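Local coordinates for putative aliphatic sulfonates-binding protein (Escherichia coli, PDB 2X26) that probably serves as the periplasmic binding protein that captures aliphatic sulfonates for an ABC-type import system, at residues A[204-207]-A[208-211]; A[265-268]-A[269-272]. One frame throughout, in Å; residues are numbered along the deposited sequence.

Contact 1 (A[204-207]-A[208-211]); sequences GVLA and TFSE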
loop_
_atom_site.group_PDB
_atom_site.type_symbol
_atom_site.label_atom_id
_atom_site.label_comp_id
_atom_site.label_asym_id
_atom_site.label_seq_id
_atom_site.Cartn_x
_atom_site.Cartn_y
_atom_site.Cartn_z
ATOM N N GLY A 204 7.914 6.567 -15.521
ATOM C CA GLY A 204 9.293 6.129 -15.437
ATOM C C GLY A 204 9.626 5.915 -13.978
ATOM O O GLY A 204 10.383 4.979 -13.640
ATOM N N VAL A 205 9.074 6.782 -13.118
ATOM C CA VAL A 205 9.341 6.642 -11.667
ATOM C C VAL A 205 8.769 5.305 -11.178
ATOM O O VAL A 205 9.436 4.514 -10.452
ATOM C CB VAL A 205 8.805 7.855 -10.830
ATOM C CG1 VAL A 205 8.789 7.524 -9.371
ATOM C CG2 VAL A 205 9.682 9.112 -11.102
ATOM N N LEU A 206 7.515 5.051 -11.522
ATOM C CA LEU A 206 6.863 3.809 -11.096
ATOM C C LEU A 206 7.600 2.588 -11.655
ATOM O O LEU A 206 7.803 1.606 -10.926
ATOM C CB LEU A 206 5.382 3.797 -11.497
ATOM C CG LEU A 206 4.536 4.919 -10.843
ATOM C CD1 LEU A 206 3.112 4.898 -11.361
ATOM C CD2 LEU A 206 4.547 4.835 -9.353
ATOM N N ALA A 207 8.064 2.687 -12.882
ATOM C CA ALA A 207 8.780 1.583 -13.506
ATOM C C ALA A 207 10.067 1.309 -12.742
ATOM O O ALA A 207 10.427 0.127 -12.531
ATOM C CB ALA A 207 9.071 1.930 -14.976
ATOM N N THR A 208 10.713 2.395 -12.257
ATOM C CA THR A 208 11.890 2.310 -11.401
ATOM C C THR A 208 11.579 1.606 -10.072
ATOM O O THR A 208 12.356 0.777 -9.630
ATOM C CB THR A 208 12.464 3.696 -11.102
ATOM O OG1 THR A 208 12.841 4.323 -12.327
ATOM C CG2 THR A 208 13.731 3.571 -10.289
ATOM N N PHE A 209 10.449 1.921 -9.431
ATOM C CA PHE A 209 10.088 1.205 -8.180
ATOM C C PHE A 209 9.866 -0.272 -8.451
ATOM O O PHE A 209 10.171 -1.122 -7.618
ATOM C CB PHE A 209 8.811 1.744 -7.539
ATOM C CG PHE A 209 8.890 3.196 -7.132
ATOM C CD1 PHE A 209 10.069 3.763 -6.686
ATOM C CD2 PHE A 209 7.724 3.966 -7.123
ATOM C CE1 PHE A 209 10.106 5.124 -6.285
ATOM C CE2 PHE A 209 7.714 5.298 -6.679
ATOM C CZ PHE A 209 8.912 5.891 -6.292
ATOM N N SER A 210 9.276 -0.578 -9.592
ATOM C CA SER A 210 9.050 -2.018 -9.912
ATOM C C SER A 210 10.405 -2.745 -10.141
ATOM O O SER A 210 10.560 -3.901 -9.706
ATOM C CB SER A 210 8.091 -2.154 -11.114
ATOM O OG SER A 210 7.884 -3.535 -11.388
ATOM N N GLU A 211 11.358 -2.105 -10.816
ATOM C CA GLU A 211 12.724 -2.669 -10.971
ATOM C C GLU A 211 13.384 -2.862 -9.600
ATOM O O GLU A 211 14.090 -3.844 -9.346
ATOM C CB GLU A 211 13.632 -1.758 -11.790
ATOM C CG GLU A 211 13.276 -1.629 -13.239
ATOM C CD GLU A 211 14.189 -0.632 -13.936
ATOM O OE1 GLU A 211 15.436 -0.755 -13.811
ATOM O OE2 GLU A 211 13.669 0.307 -14.572
#

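Contact 2 (A[265-268]-A[269-272]); sequences ADLF and YENR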
loop_
_atom_site.group_PDB
_atom_site.type_symbol
_atom_site.label_atom_id
_atom_site.label_comp_id
_atom_site.label_asym_id
_atom_site.label_seq_id
_atom_site.Cartn_x
_atom_site.Cartn_y
_atom_site.Cartn_z
ATOM N N ALA A 265 -14.925 0.324 -1.239
ATOM C CA ALA A 265 -15.458 1.645 -0.861
ATOM C C ALA A 265 -16.922 1.521 -0.470
ATOM O O ALA A 265 -17.340 2.076 0.555
ATOM C CB ALA A 265 -15.280 2.663 -1.957
ATOM N N ASP A 266 -17.680 0.741 -1.241
ATOM C CA ASP A 266 -19.088 0.515 -0.882
ATOM C C ASP A 266 -19.233 -0.166 0.468
ATOM O O ASP A 266 -20.029 0.293 1.301
ATOM C CB ASP A 266 -19.840 -0.272 -1.947
ATOM C CG ASP A 266 -19.845 0.419 -3.309
ATOM O OD1 ASP A 266 -19.582 1.638 -3.405
ATOM O OD2 ASP A 266 -20.108 -0.294 -4.298
ATOM N N LEU A 267 -18.449 -1.219 0.706
ATOM C CA LEU A 267 -18.457 -1.921 1.992
ATOM C C LEU A 267 -18.175 -0.967 3.164
ATOM O O LEU A 267 -18.876 -0.985 4.193
ATOM C CB LEU A 267 -17.403 -3.038 2.002
ATOM C CG LEU A 267 -17.366 -3.952 3.244
ATOM C CD1 LEU A 267 -18.731 -4.654 3.414
ATOM C CD2 LEU A 267 -16.188 -4.974 3.225
ATOM N N PHE A 268 -17.146 -0.137 3.013
ATOM C CA PHE A 268 -16.808 0.830 4.044
ATOM C C PHE A 268 -17.907 1.873 4.273
ATOM O O PHE A 268 -18.251 2.148 5.427
ATOM C CB PHE A 268 -15.420 1.449 3.834
ATOM C CG PHE A 268 -14.308 0.616 4.426
ATOM C CD1 PHE A 268 -14.165 -0.726 4.080
ATOM C CD2 PHE A 268 -13.387 1.172 5.333
ATOM C CE1 PHE A 268 -13.125 -1.508 4.653
ATOM C CE2 PHE A 268 -12.388 0.400 5.887
ATOM C CZ PHE A 268 -12.242 -0.930 5.541
ATOM N N TYR A 269 -18.514 2.386 3.196
ATOM C CA TYR A 269 -19.638 3.320 3.351
ATOM C C TYR A 269 -20.832 2.628 4.029
ATOM O O TYR A 269 -21.529 3.237 4.872
ATOM C CB TYR A 269 -20.078 3.852 1.992
ATOM C CG TYR A 269 -21.393 4.625 2.003
ATOM C CD1 TYR A 269 -21.482 5.869 2.627
ATOM C CD2 TYR A 269 -22.533 4.128 1.345
ATOM C CE1 TYR A 269 -22.670 6.600 2.620
ATOM C CE2 TYR A 269 -23.730 4.850 1.336
ATOM C CZ TYR A 269 -23.785 6.085 1.976
ATOM O OH TYR A 269 -24.956 6.809 1.968
ATOM N N GLU A 270 -21.112 1.389 3.609
ATOM C CA GLU A 270 -22.281 0.635 4.140
ATOM C C GLU A 270 -22.147 0.404 5.630
ATOM O O GLU A 270 -23.143 0.344 6.352
ATOM C CB GLU A 270 -22.481 -0.708 3.427
ATOM C CG GLU A 270 -23.072 -0.559 2.035
ATOM C CD GLU A 270 -22.809 -1.768 1.130
ATOM O OE1 GLU A 270 -22.238 -2.786 1.610
ATOM O OE2 GLU A 270 -23.168 -1.680 -0.072
ATOM N N ASN A 271 -20.915 0.326 6.096
ATOM C CA ASN A 271 -20.665 0.116 7.519
ATOM C C ASN A 271 -20.343 1.410 8.247
ATOM O O ASN A 271 -19.809 1.383 9.350
ATOM C CB ASN A 271 -19.557 -0.910 7.712
ATOM C CG ASN A 271 -19.993 -2.304 7.347
ATOM O OD1 ASN A 271 -20.455 -3.070 8.208
ATOM N ND2 ASN A 271 -19.856 -2.656 6.049
ATOM N N ARG A 272 -20.690 2.530 7.618
ATOM C CA ARG A 272 -20.459 3.890 8.164
ATOM C C ARG A 272 -19.007 4.176 8.623
ATOM O O ARG A 272 -18.753 5.050 9.479
ATOM C CB ARG A 272 -21.507 4.248 9.242
ATOM C CG ARG A 272 -22.927 3.824 8.904
ATOM C CD ARG A 272 -23.844 3.914 10.153
ATOM N NE ARG A 272 -23.445 5.022 11.048
ATOM C CZ ARG A 272 -24.099 5.389 12.156
ATOM N NH1 ARG A 272 -25.215 4.749 12.542
ATOM N NH2 ARG A 272 -23.642 6.409 12.883
#

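Contact 1 (A[204-207]-A[208-211])
F209 lies along V205 one turn down an amphipathic alpha-helix, 199-218, and its side chain illustrates how an i to i+4 pair builds the buried face. At its root, CB rests 3.5 Å from O of L206. CG, held anti to the carbonyl carbon (chi1 -61°), turns the ring back over the preceding turn, where O of V205 stands over one face, 3.6 Å above the ring plane and offset toward the rim. That same oxygen accepts the backbone N-H of F209, so one carbonyl both bonds the residue and touches its ring. Farther out, CD2 comes within 4.0 Å of CD2 of L206, which approaches obliquely, and at the tip CZ packs 3.5 Å from CG1 of V205. L25 of helix 24-28 and L56 of strand 56-59 each touch both V205 and F209. With an alanine in place of F209, CG1 of V205 and CD2 of L206 would probably lose their aromatic neighbour and a gap would open toward L25 and L56. OE1 of E211 makes a salt bridge with R28, which also bonds weakly to OG1 of T208. O of G204 takes two bonds from T208, OG1 on one side of its carbonyl plane and N on the other; the hydroxyl, set beside its own backbone N (chi1 -60°), donates over 2.9 Å, tilted 30° out of that plane.

Contact 2 (A[265-268]-A[269-272])
The carbonyl oxygen of L267 is gripped twice by N271, the first residue to leave helical geometry at the C-terminal end of helix 255-270. The side-chain amide makes the shorter bond, ND2 of N271 to O of L267 at 2.7 Å, almost straight at 176° and with the oxygen lying in the amide plane. The backbone N of N271 reaches the same O of L267 at 3.1 Å, more bent, from the opposite face of the carbonyl. With CG beside its own backbone N (chi1 -71°), the asparagine folds back over the last turn, and its ND2 also packs 3.5 Å from CD1 of L267. The ND2 bond fixes the rotation of the amide; the backbone bond adds a second grip on the oxygen. The chain then closes in a Schellman motif: R272, with positive phi (52°), is the C' residue, its N bonding to O of Y269 at 3.0 Å while N of L273 pairs with O of F268. Just before N271, CG of E270 lies 3.2 Å from O of D266. OD1 of D266 forms a salt bridge with K277. On the buried side, L267 packs on L121 of helix 115-126, F268 reaches both N118 of that helix and I62 of helix 62-69, and A265 meets I65, so the end of helix 255-270 touches helices that follow strands of both sheets of the two-lobed binding-protein fold.

How the contacts relate
Followed from the N terminus, the chain early on passes through helices 14-21 and 24-28 and strand 56-59, against which contact 1 later packs, and then helices 62-69 and 115-126, which receive contact 2. Each contact joins consecutive turns of one helix, so neither closes a long loop; they come in series, without nesting or crossing. Contact 1 falls within helix 199-218, whereas contact 2 marks where helix 255-270 ends. Their centres are 33 Å apart, on opposite sides of the chain's centre, with nearest atoms about 21 Å apart. The same local spacing thus occurs within a continuing helix and at the end of another.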